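Local structure of SusD superfamily protein (Bacteroides vulgatus, 3MYV) at residues D205-K208 with A209-A213; Q215-K218 with D219-S223; L380-V383 with L384-S388; S246-F249 with F250-A253; A341-A344 with G345-G349. The protein probably binds polysaccharide at the outer membrane of Bacteroides vulgatus, as other members of the SusD family do. One frame throughout, in Å; residues are numbered along the deposited sequence.

Contact 1: residues D205-K208 with A209-A213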
loop_
_atom_site.group_PDB
_atom_site.type_symbol
_atom_site.label_atom_id
_atom_site.label_comp_id
_atom_site.label_asym_id
_atom_site.label_seq_id
_atom_site.Cartn_x
_atom_site.Cartn_y
_atom_site.Cartn_z
ATOM N N ASP A 205 -14.167 4.575 9.960
ATOM C CA ASP A 205 -14.067 5.212 11.264
ATOM C C ASP A 205 -13.463 6.605 11.004
ATOM O O ASP A 205 -12.330 6.885 11.363
ATOM C CB ASP A 205 -13.158 4.427 12.218
ATOM C CG ASP A 205 -13.691 3.066 12.599
ATOM O OD1 ASP A 205 -14.914 2.900 12.862
ATOM O OD2 ASP A 205 -12.842 2.142 12.660
ATOM N N ASN A 206 -14.239 7.481 10.385
ATOM C CA ASN A 206 -13.723 8.771 9.943
ATOM C C ASN A 206 -13.243 9.673 11.069
ATOM O O ASN A 206 -12.217 10.300 10.928
ATOM C CB ASN A 206 -14.761 9.476 9.065
ATOM C CG ASN A 206 -15.029 8.688 7.797
ATOM O OD1 ASN A 206 -16.158 8.301 7.507
ATOM N ND2 ASN A 206 -13.967 8.384 7.080
ATOM N N ARG A 207 -13.948 9.704 12.202
ATOM C CA ARG A 207 -13.510 10.494 13.349
ATOM C C ARG A 207 -12.165 9.990 13.879
ATOM O O ARG A 207 -11.232 10.779 14.118
ATOM C CB ARG A 207 -14.594 10.469 14.437
ATOM C CG ARG A 207 -14.243 11.142 15.747
ATOM C CD ARG A 207 -13.660 12.522 15.577
ATOM N NE ARG A 207 -14.548 13.450 14.891
ATOM C CZ ARG A 207 -14.244 14.729 14.677
ATOM N NH1 ARG A 207 -13.076 15.221 15.103
ATOM N NH2 ARG A 207 -15.103 15.520 14.036
ATOM N N LYS A 208 -12.053 8.674 14.056
ATOM C CA LYS A 208 -10.798 8.076 14.517
ATOM C C LYS A 208 -9.663 8.349 13.527
ATOM O O LYS A 208 -8.557 8.710 13.947
ATOM C CB LYS A 208 -10.942 6.566 14.769
ATOM C CG LYS A 208 -11.992 6.238 15.860
ATOM C CD LYS A 208 -11.905 4.768 16.273
ATOM C CE LYS A 208 -12.992 4.369 17.265
ATOM N NZ LYS A 208 -13.028 2.875 17.432
ATOM N N ALA A 209 -9.939 8.190 12.232
ATOM C CA ALA A 209 -8.937 8.460 11.182
ATOM C C ALA A 209 -8.476 9.908 11.197
ATOM O O ALA A 209 -7.266 10.194 11.183
ATOM C CB ALA A 209 -9.468 8.078 9.783
ATOM N N PHE A 210 -9.428 10.835 11.265
ATOM C CA PHE A 210 -9.069 12.267 11.304
ATOM C C PHE A 210 -8.246 12.576 12.549
ATOM O O PHE A 210 -7.163 13.152 12.465
ATOM C CB PHE A 210 -10.302 13.171 11.240
ATOM C CG PHE A 210 -9.961 14.612 11.369
ATOM C CD1 PHE A 210 -9.508 15.324 10.272
ATOM C CD2 PHE A 210 -9.961 15.231 12.610
ATOM C CE1 PHE A 210 -9.111 16.647 10.403
ATOM C CE2 PHE A 210 -9.544 16.547 12.746
ATOM C CZ PHE A 210 -9.133 17.251 11.640
ATOM N N ASP A 211 -8.733 12.157 13.714
ATOM C CA ASP A 211 -8.088 12.557 14.961
ATOM C C ASP A 211 -6.654 12.012 15.031
ATOM O O ASP A 211 -5.742 12.707 15.485
ATOM C CB ASP A 211 -8.867 12.066 16.171
ATOM C CG ASP A 211 -10.170 12.793 16.398
ATOM O OD1 ASP A 211 -10.380 13.874 15.835
ATOM O OD2 ASP A 211 -10.986 12.257 17.178
ATOM N N LEU A 212 -6.463 10.769 14.588
ATOM C CA LEU A 212 -5.137 10.157 14.583
ATOM C C LEU A 212 -4.237 10.823 13.556
ATOM O O LEU A 212 -3.064 11.132 13.850
ATOM C CB LEU A 212 -5.220 8.639 14.327
ATOM C CG LEU A 212 -3.873 7.882 14.323
ATOM C CD1 LEU A 212 -3.016 8.192 15.557
ATOM C CD2 LEU A 212 -4.095 6.382 14.236
ATOM N N ALA A 213 -4.760 11.039 12.350
ATOM C CA ALA A 213 -3.941 11.630 11.264
ATOM C C ALA A 213 -3.516 13.035 11.669
ATOM O O ALA A 213 -2.364 13.424 11.505
ATOM C CB ALA A 213 -4.715 11.675 9.921
#
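The first turns of helix 206-223 carry an i to i+4 salt bridge, R207 to D211, on top of the usual backbone bonding. D205 holds the N-cap position without capping: its carbonyl receives A209 N at 2.9 Å, nearly straight on to the C=O, while its carboxylate turns back to H203. F210 N to N206 O, D211 N to R207 O and L212 N to K208 O carry the alpha-helical pattern on. In the one described here of two conformers of this exposed arginine, R207 NH1 donates to D211 OD1 over 3.1 Å with a moderately bent N-H angle of 149°. The carboxylate oxygen is met on its syn side and lies at the edge of the guanidinium, near its plane, yet the two flat groups are turned 52° apart. R207 gets there by folding: after CG leaves opposite the backbone N, the chain bends at both chi2 and chi3. This brings CD to 3.1 Å from D211 OD2, against the same carboxylate that NH1 bonds. The R207 side chain runs beside that of F210, the guanidinium and ring planes 71° apart, with R207 NH1 4.0 Å from F210 CD2. Around this turn, N206 and F210 lean on helix 334-348, R207 and F210 meet A352 of helix 350-367, and K208 and L212 rest on Y200 of helix 189-202.

Contact 2: residues Q215-K218 with D219-S223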
loop_
_atom_site.group_PDB
_atom_site.type_symbol
_atom_site.label_atom_id
_atom_site.label_comp_id
_atom_site.label_asym_id
_atom_site.label_seq_id
_atom_site.Cartn_x
_atom_site.Cartn_y
_atom_site.Cartn_z
ATOM N N GLN A 215 -3.167 14.211 14.779
ATOM C CA GLN A 215 -2.208 14.230 15.880
ATOM C C GLN A 215 -0.843 13.783 15.400
ATOM O O GLN A 215 0.181 14.273 15.889
ATOM C CB GLN A 215 -2.658 13.338 17.047
ATOM C CG GLN A 215 -1.800 13.538 18.308
ATOM C CD GLN A 215 -1.859 14.967 18.825
ATOM O OE1 GLN A 215 -2.937 15.482 19.127
ATOM N NE2 GLN A 215 -0.709 15.616 18.919
ATOM N N LEU A 216 -0.829 12.837 14.455
ATOM C CA LEU A 216 0.415 12.316 13.891
ATOM C C LEU A 216 1.146 13.422 13.136
ATOM O O LEU A 216 2.382 13.551 13.231
ATOM C CB LEU A 216 0.098 11.109 12.962
ATOM C CG LEU A 216 1.261 10.380 12.284
ATOM C CD1 LEU A 216 2.251 9.896 13.310
ATOM C CD2 LEU A 216 0.751 9.180 11.425
ATOM N N ILE A 217 0.403 14.221 12.373
ATOM C CA ILE A 217 0.994 15.360 11.661
ATOM C C ILE A 217 1.550 16.372 12.656
ATOM O O ILE A 217 2.672 16.879 12.486
ATOM C CB ILE A 217 -0.026 16.043 10.734
ATOM C CG1 ILE A 217 -0.394 15.120 9.556
ATOM C CG2 ILE A 217 0.498 17.337 10.190
ATOM C CD1 ILE A 217 -1.691 15.530 8.885
ATOM N N LYS A 218 0.777 16.640 13.714
ATOM C CA LYS A 218 1.223 17.573 14.737
ATOM C C LYS A 218 2.494 17.073 15.422
ATOM O O LYS A 218 3.439 17.862 15.626
ATOM C CB LYS A 218 0.127 17.833 15.751
ATOM C CG LYS A 218 -1.015 18.677 15.209
ATOM C CD LYS A 218 -2.181 18.673 16.145
ATOM C CE LYS A 218 -3.193 19.736 15.796
ATOM N NZ LYS A 218 -4.469 19.409 16.538
ATOM N N ASP A 219 2.528 15.772 15.733
ATOM C CA ASP A 219 3.695 15.168 16.378
ATOM C C ASP A 219 4.929 15.188 15.464
ATOM O O ASP A 219 6.039 15.454 15.931
ATOM C CB ASP A 219 3.415 13.733 16.840
ATOM C CG ASP A 219 2.344 13.648 17.917
ATOM O OD1 ASP A 219 1.997 14.696 18.540
ATOM O OD2 ASP A 219 1.818 12.528 18.117
ATOM N N ALA A 220 4.759 14.887 14.178
ATOM C CA ALA A 220 5.871 15.041 13.206
ATOM C C ALA A 220 6.457 16.462 13.213
ATOM O O ALA A 220 7.686 16.656 13.163
ATOM C CB ALA A 220 5.410 14.679 11.800
ATOM N N ASP A 221 5.566 17.444 13.253
ATOM C CA ASP A 221 5.966 18.848 13.255
ATOM C C ASP A 221 6.660 19.263 14.549
ATOM O O ASP A 221 7.693 19.930 14.511
ATOM C CB ASP A 221 4.749 19.727 13.003
ATOM C CG ASP A 221 4.265 19.617 11.590
ATOM O OD1 ASP A 221 5.083 19.193 10.741
ATOM O OD2 ASP A 221 3.090 19.932 11.323
ATOM N N THR A 222 6.111 18.857 15.696
ATOM C CA THR A 222 6.678 19.234 16.999
ATOM C C THR A 222 8.057 18.602 17.215
ATOM O O THR A 222 8.975 19.235 17.722
ATOM C CB THR A 222 5.755 18.806 18.164
ATOM O OG1 THR A 222 4.483 19.452 18.033
ATOM C CG2 THR A 222 6.372 19.180 19.506
ATOM N N SER A 223 8.196 17.342 16.829
ATOM C CA SER A 223 9.467 16.636 16.987
ATOM C C SER A 223 10.493 17.000 15.919
ATOM O O SER A 223 11.704 16.856 16.132
ATOM C CB SER A 223 9.214 15.127 16.964
ATOM O OG SER A 223 8.722 14.731 15.688
#
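Q215 and D219 join their side chains by a hydrogen bond one helical turn apart, Q215 NE2 giving a proton to D219 OD1 at 2.9 Å with a fairly straight N-H angle of 162°. The acceptor lies in the plane of the glutamine amide, but the amide nitrogen comes at the carboxylate from above its plane, the two groups being turned 38° against each other. A bend at chi2 (60°) swings the glutamine amide along the helix toward D219. The other carboxylate oxygen, D219 OD2, is taken by a salt bridge to R193, so both oxygens have partners and the aspartate ties its helix to the preceding helix 189-202. K218 directs its charge backward, to D214. Among the backbone bonds, D219 N to Q215 O is 2.8 Å, and A220 N to L216 O, D221 N to I217 O and T222 N to K218 O continue the same i to i+4 pattern of the last turns of helix 206-223. The last residue of the helix, S223, grips the D219 carbonyl twice: S223 N and S223 OG approach from opposite faces of the peptide plane, the hydroxyl at 2.8 Å from D219 O. S223 OG is also bonded by S225 N, just past the helix. In the conformer of D221 described, I217 CG2 lies 3.8 Å from D221 OD2, a van der Waals contact. Inward, L216 and I217 press on V337 of helix 334-348, and L216 also meets Y190 and A194 of helix 189-202.

Contact 3: residues L380-V383 with L384-S388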
loop_
_atom_site.group_PDB
_atom_site.type_symbol
_atom_site.label_atom_id
_atom_site.label_comp_id
_atom_site.label_asym_id
_atom_site.label_seq_id
_atom_site.Cartn_x
_atom_site.Cartn_y
_atom_site.Cartn_z
ATOM N N LEU A 380 -15.322 15.080 -1.815
ATOM C CA LEU A 380 -14.608 13.803 -1.801
ATOM C C LEU A 380 -13.845 13.555 -3.121
ATOM O O LEU A 380 -12.679 13.167 -3.107
ATOM C CB LEU A 380 -15.601 12.682 -1.562
ATOM C CG LEU A 380 -15.035 11.257 -1.535
ATOM C CD1 LEU A 380 -13.933 11.131 -0.504
ATOM C CD2 LEU A 380 -16.197 10.211 -1.306
ATOM N N ASP A 381 -14.489 13.810 -4.269
ATOM C CA ASP A 381 -13.817 13.620 -5.567
ATOM C C ASP A 381 -12.550 14.466 -5.677
ATOM O O ASP A 381 -11.550 14.037 -6.242
ATOM C CB ASP A 381 -14.750 13.931 -6.751
ATOM C CG ASP A 381 -15.757 12.820 -7.022
ATOM O OD1 ASP A 381 -15.621 11.722 -6.474
ATOM O OD2 ASP A 381 -16.726 13.064 -7.765
ATOM N N ARG A 382 -12.587 15.669 -5.124
ATOM C CA ARG A 382 -11.435 16.538 -5.163
ATOM C C ARG A 382 -10.288 15.966 -4.342
ATOM O O ARG A 382 -9.129 16.070 -4.737
ATOM C CB ARG A 382 -11.777 17.970 -4.684
ATOM C CG ARG A 382 -10.608 18.930 -4.771
ATOM C CD ARG A 382 -10.119 19.107 -6.228
ATOM N NE ARG A 382 -8.931 19.960 -6.359
ATOM C CZ ARG A 382 -7.666 19.580 -6.192
ATOM N NH1 ARG A 382 -7.350 18.338 -5.831
ATOM N NH2 ARG A 382 -6.685 20.469 -6.365
ATOM N N VAL A 383 -10.597 15.371 -3.203
ATOM C CA VAL A 383 -9.555 14.742 -2.386
ATOM C C VAL A 383 -9.043 13.480 -3.099
ATOM O O VAL A 383 -7.847 13.226 -3.138
ATOM C CB VAL A 383 -10.048 14.380 -0.978
ATOM C CG1 VAL A 383 -8.927 13.704 -0.168
ATOM C CG2 VAL A 383 -10.582 15.645 -0.253
ATOM N N LEU A 384 -9.937 12.726 -3.733
ATOM C CA LEU A 384 -9.486 11.524 -4.443
ATOM C C LEU A 384 -8.638 11.896 -5.653
ATOM O O LEU A 384 -7.675 11.178 -5.937
ATOM C CB LEU A 384 -10.630 10.619 -4.868
ATOM C CG LEU A 384 -11.513 10.090 -3.713
ATOM C CD1 LEU A 384 -12.695 9.286 -4.263
ATOM C CD2 LEU A 384 -10.723 9.255 -2.759
ATOM N N ASP A 385 -8.976 12.987 -6.352
ATOM C CA ASP A 385 -8.126 13.500 -7.445
ATOM C C ASP A 385 -6.747 13.900 -6.908
ATOM O O ASP A 385 -5.750 13.692 -7.577
ATOM C CB ASP A 385 -8.751 14.710 -8.154
ATOM C CG ASP A 385 -9.959 14.349 -9.014
ATOM O OD1 ASP A 385 -10.154 13.169 -9.372
ATOM O OD2 ASP A 385 -10.698 15.281 -9.363
ATOM N N GLU A 386 -6.687 14.445 -5.695
ATOM C CA GLU A 386 -5.384 14.790 -5.101
ATOM C C GLU A 386 -4.573 13.531 -4.802
ATOM O O GLU A 386 -3.360 13.484 -5.062
ATOM C CB GLU A 386 -5.517 15.683 -3.868
ATOM C CG GLU A 386 -4.237 16.470 -3.533
ATOM C CD GLU A 386 -3.767 17.376 -4.661
ATOM O OE1 GLU A 386 -4.602 17.814 -5.485
ATOM O OE2 GLU A 386 -2.573 17.680 -4.705
ATOM N N ARG A 387 -5.249 12.500 -4.288
ATOM C CA ARG A 387 -4.632 11.198 -4.086
ATOM C C ARG A 387 -4.104 10.622 -5.393
ATOM O O ARG A 387 -3.003 10.092 -5.417
ATOM C CB ARG A 387 -5.608 10.194 -3.476
ATOM C CG ARG A 387 -5.930 10.396 -2.003
ATOM C CD ARG A 387 -7.048 9.434 -1.590
ATOM N NE ARG A 387 -7.127 9.269 -0.143
ATOM C CZ ARG A 387 -6.315 8.493 0.582
ATOM N NH1 ARG A 387 -5.348 7.766 0.013
ATOM N NH2 ARG A 387 -6.469 8.442 1.897
ATOM N N SER A 388 -4.900 10.711 -6.461
ATOM C CA SER A 388 -4.467 10.268 -7.780
ATOM C C SER A 388 -3.112 10.893 -8.156
ATOM O O SER A 388 -2.175 10.203 -8.564
ATOM C CB SER A 388 -5.495 10.666 -8.819
ATOM O OG SER A 388 -5.019 10.431 -10.107
HETATM O O HOH W 1 -3.841 19.703 -7.076
#
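L380 opens helix 380-391 and meets L384 one turn on, its CG 4.1 Å from L384 CD1 where the two leucines pass at a slant, while its carbonyl accepts L384 N at 2.8 Å. D381 repeats the backbone step with D385 N; its OD1 forms a salt bridge with K406. R382 forms the i to i+4 salt bridge of this helical turn. With CG opposite the backbone N and a bend at chi2 (62°), the arginine runs beside E386, and NH1 reaches E386 OE1 at 2.8 Å with a nearly linear N-H angle of 173°. The oxygen sits in the guanidinium plane and uses its anti lone pair, whereas E386 OE2 is held by R295. A bridging water accepts from R382 NH2 at 3.0 Å and donates to E386 OE1 at 2.6 Å, giving this one oxygen a second donor. A lysine in place of R382 has a single ammonium group and would probably be unable to hold both E386 OE1 and the water, leaving the water without its NH2 donor. V383, buried, comes last: while the R387 side chain stretches away to E343 and D400, R387 N donates to V383 O at 2.9 Å.

Contact 4: residues S246-F249 with F250-A253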
loop_
_atom_site.group_PDB
_atom_site.type_symbol
_atom_site.label_atom_id
_atom_site.label_comp_id
_atom_site.label_asym_id
_atom_site.label_seq_id
_atom_site.Cartn_x
_atom_site.Cartn_y
_atom_site.Cartn_z
ATOM N N SER A 246 12.634 12.494 4.518
ATOM C CA SER A 246 11.871 13.050 5.641
ATOM C C SER A 246 10.387 12.706 5.676
ATOM O O SER A 246 9.760 12.865 6.732
ATOM C CB SER A 246 12.018 14.585 5.711
ATOM O OG SER A 246 11.392 15.239 4.610
ATOM N N GLU A 247 9.800 12.274 4.562
ATOM C CA GLU A 247 8.384 11.860 4.594
ATOM C C GLU A 247 8.216 10.371 4.954
ATOM O O GLU A 247 7.122 9.926 5.335
ATOM C CB GLU A 247 7.706 12.099 3.258
ATOM C CG GLU A 247 7.453 13.557 2.930
ATOM C CD GLU A 247 6.383 13.759 1.888
ATOM O OE1 GLU A 247 5.508 12.889 1.731
ATOM O OE2 GLU A 247 6.418 14.818 1.250
ATOM N N SER A 248 9.287 9.603 4.811
ATOM C CA SER A 248 9.183 8.158 4.833
ATOM C C SER A 248 9.123 7.611 6.255
ATOM O O SER A 248 10.127 7.663 6.985
ATOM C CB SER A 248 10.380 7.534 4.113
ATOM O OG SER A 248 10.254 6.119 4.111
ATOM N N PHE A 249 7.967 7.074 6.629
ATOM C CA PHE A 249 7.831 6.347 7.906
ATOM C C PHE A 249 8.342 4.900 7.725
ATOM O O PHE A 249 9.012 4.320 8.609
ATOM C CB PHE A 249 6.379 6.236 8.386
ATOM C CG PHE A 249 5.652 7.542 8.569
ATOM C CD1 PHE A 249 6.071 8.461 9.521
ATOM C CD2 PHE A 249 4.498 7.833 7.817
ATOM C CE1 PHE A 249 5.390 9.673 9.713
ATOM C CE2 PHE A 249 3.794 9.034 8.026
ATOM C CZ PHE A 249 4.252 9.957 8.963
ATOM N N PHE A 250 7.983 4.311 6.588
ATOM C CA PHE A 250 8.336 2.924 6.287
ATOM C C PHE A 250 8.581 2.783 4.804
ATOM O O PHE A 250 7.678 3.065 4.004
ATOM C CB PHE A 250 7.186 1.992 6.727
ATOM C CG PHE A 250 7.407 0.527 6.412
ATOM C CD1 PHE A 250 8.687 -0.050 6.460
ATOM C CD2 PHE A 250 6.342 -0.268 6.082
ATOM C CE1 PHE A 250 8.876 -1.392 6.160
ATOM C CE2 PHE A 250 6.525 -1.618 5.787
ATOM C CZ PHE A 250 7.812 -2.160 5.812
ATOM N N GLU A 251 9.781 2.342 4.421
ATOM C CA GLU A 251 10.011 1.915 3.039
ATOM C C GLU A 251 10.793 0.614 3.059
ATOM O O GLU A 251 11.559 0.374 3.992
ATOM C CB GLU A 251 10.726 2.984 2.209
ATOM C CG GLU A 251 12.144 3.308 2.649
ATOM C CD GLU A 251 12.681 4.567 2.005
ATOM O OE1 GLU A 251 12.068 5.641 2.197
ATOM O OE2 GLU A 251 13.743 4.496 1.333
ATOM N N ILE A 252 10.639 -0.186 2.007
ATOM C CA ILE A 252 11.376 -1.457 1.855
ATOM C C ILE A 252 12.830 -1.164 1.449
ATOM O O ILE A 252 13.096 -0.465 0.453
ATOM C CB ILE A 252 10.701 -2.378 0.781
ATOM C CG1 ILE A 252 9.227 -2.636 1.111
ATOM C CG2 ILE A 252 11.475 -3.701 0.595
ATOM C CD1 ILE A 252 8.995 -3.394 2.466
ATOM N N ALA A 253 13.779 -1.703 2.203
ATOM C CA ALA A 253 15.187 -1.449 1.918
ATOM C C ALA A 253 15.650 -2.423 0.825
ATOM O O ALA A 253 15.555 -3.643 0.969
ATOM C CB ALA A 253 16.055 -1.603 3.175
#
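A classic beta bulge interrupts strand 248-252 at F249 and F250, both of which face L332 of the antiparallel partner strand 329-333, and the chain turns a corner there. Across the bulge S248 and E251 meet by their side chains: S248 OG donates to E251 OE1 at 2.7 Å, using the anti lone pair of that oxygen, and S248 CB lies 3.2 Å from the same atom. The serine hydroxyl stands opposite its own backbone N (chi1 -179°), while the glutamate CG is wedged between backbone N and carbonyl carbon (chi1 65°), which turns the extended chain back toward S248. E251 OE2 is met by F244 N and N328 ND2, so the buried carboxylate has donors on both oxygens. A glutamine here has no negative charge and an amide nitrogen in place of one oxygen, which would probably leave S248 OG, or F244 N and N328 ND2, without an acceptor. The two phenylalanines go elsewhere. The F249 ring has E247 O over its centre, 4.1 Å above the plane, and meets Y226 edge to face; it also packs on Y190, A191 and A194 of helix 189-202. F250 shares A191 and lies on V331 and L332. The extra residue of the bulge thus lets two successive aromatic side chains enter the core between helix 189-202 and the two-stranded sheet, an arrangement typical of a classic bulge in an antiparallel pair.

Contact 5: residues A341-A344 with G345-G349. With EDO (1,2-ethanediol), chain K.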
loop_
_atom_site.group_PDB
_atom_site.type_symbol
_atom_site.label_atom_id
_atom_site.label_comp_id
_atom_site.label_asym_id
_atom_site.label_seq_id
_atom_site.Cartn_x
_atom_site.Cartn_y
_atom_site.Cartn_z
ATOM N N ALA A 341 -6.272 12.745 6.581
ATOM C CA ALA A 341 -6.955 13.809 7.325
ATOM C C ALA A 341 -7.931 14.599 6.420
ATOM O O ALA A 341 -9.067 14.910 6.823
ATOM C CB ALA A 341 -5.928 14.761 7.954
ATOM N N ALA A 342 -7.482 14.907 5.203
ATOM C CA ALA A 342 -8.293 15.636 4.225
ATOM C C ALA A 342 -9.534 14.850 3.854
ATOM O O ALA A 342 -10.639 15.419 3.792
ATOM C CB ALA A 342 -7.451 15.986 2.941
ATOM N N GLU A 343 -9.374 13.551 3.614
ATOM C CA GLU A 343 -10.537 12.727 3.213
ATOM C C GLU A 343 -11.551 12.549 4.352
ATOM O O GLU A 343 -12.772 12.706 4.172
ATOM C CB GLU A 343 -10.082 11.384 2.657
ATOM C CG GLU A 343 -11.212 10.564 2.143
ATOM C CD GLU A 343 -10.816 9.226 1.556
ATOM O OE1 GLU A 343 -9.659 9.032 1.173
ATOM O OE2 GLU A 343 -11.698 8.342 1.473
ATOM N N ALA A 344 -11.051 12.205 5.525
ATOM C CA ALA A 344 -11.895 11.961 6.677
ATOM C C ALA A 344 -12.571 13.272 7.107
ATOM O O ALA A 344 -13.768 13.293 7.422
ATOM C CB ALA A 344 -11.051 11.350 7.831
ATOM N N GLY A 345 -11.820 14.367 7.088
ATOM C CA GLY A 345 -12.375 15.705 7.402
ATOM C C GLY A 345 -13.522 16.076 6.465
ATOM O O GLY A 345 -14.558 16.569 6.884
ATOM N N CYS A 346 -13.324 15.807 5.179
ATOM C CA CYS A 346 -14.350 16.057 4.202
ATOM C C CYS A 346 -15.603 15.230 4.533
ATOM O O CYS A 346 -16.705 15.756 4.544
ATOM C CB CYS A 346 -13.803 15.735 2.822
ATOM S SG CYS A 346 -14.921 16.184 1.504
ATOM N N LYS A 347 -15.427 13.952 4.870
ATOM C CA LYS A 347 -16.562 13.106 5.226
ATOM C C LYS A 347 -17.251 13.504 6.520
ATOM O O LYS A 347 -18.443 13.290 6.676
ATOM C CB LYS A 347 -16.144 11.644 5.279
ATOM C CG LYS A 347 -15.757 11.090 3.911
ATOM C CD LYS A 347 -15.182 9.672 4.002
ATOM C CE LYS A 347 -15.133 8.967 2.662
ATOM N NZ LYS A 347 -14.241 7.751 2.685
ATOM N N LEU A 348 -16.498 14.062 7.460
ATOM C CA LEU A 348 -17.059 14.479 8.749
ATOM C C LEU A 348 -17.805 15.814 8.748
ATOM O O LEU A 348 -18.715 16.016 9.547
ATOM C CB LEU A 348 -15.945 14.532 9.804
ATOM C CG LEU A 348 -15.419 13.176 10.264
ATOM C CD1 LEU A 348 -14.050 13.331 10.922
ATOM C CD2 LEU A 348 -16.432 12.517 11.208
ATOM N N GLY A 349 -17.410 16.747 7.892
ATOM C CA GLY A 349 -17.894 18.121 7.996
ATOM C C GLY A 349 -17.430 18.858 9.237
ATOM O O GLY A 349 -16.520 18.406 9.952
HETATM C C1 EDO K . -16.900 19.626 2.943
HETATM O O1 EDO K . -17.446 20.673 3.755
HETATM C C2 EDO K . -17.724 18.358 3.113
HETATM O O2 EDO K . -17.897 18.130 4.514
#
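The backbone runs as regular alpha helix to L348, with G345 N to A341 O at 2.8 Å and C346 N, K347 N and L348 N bonded in turn to the carbonyls of A342, E343 and A344, before G349 leaves the helix with positive phi (67°), a conformation that favours glycine. G345 is closely set against the preceding turn: a CB on it would come within 2.9 Å of A341 O, a clash. The charged pair is E343 with K347, whose side chains lie alongside each other and point the same way. K347 NZ meets the anti lone pair of E343 OE2 at 2.9 Å, its long chain fully extended from CG and passing the E343 carbonyl, with CG 3.4 Å from E343 O. The glutamate is extended too, CG opposite the backbone N (chi1 -176°), which carries its carboxylate out to the lysine. L348 closes against A344, CD1 3.5 Å from A344 O. At the helix end a 1,2-ethanediol, probably from the crystallisation liquor, donates from O2 to C346 O at 2.7 Å. Beyond the turn, E343 OE2 also receives R403 NH1 and N404 ND2, and E343 OE1 the NE of R387, while K347 NZ has N404 OD1 as a second partner. So many cationic and N-H partners around one buried carboxylate would be expected to stabilise its negative charge, and through R387 and R403 that charge joins helix 334-348 to helices 380-391 and 397-403.

In the fold
Contacts 1 and 2 adjoin on helix 206-223, their centres 15 Å apart, followed along the chain by contact 4 on strand 248-252, contact 5 at the end of helix 334-348 and contact 3 on helix 380-391. Contact 5 is the middle member of a packed row: its centre lies 9 Å from that of contact 1, where N206 and F210 touch its helix, and 12 Å from that of contact 3, joined by the R387-E343 salt bridge. Contact 4 touches none of the others, its centre 16 Å from that of contact 2. Together they trace part of a SusD-family fold whose regular structure is mostly helix, helix packed on helix, with a short two-stranded sheet nearby.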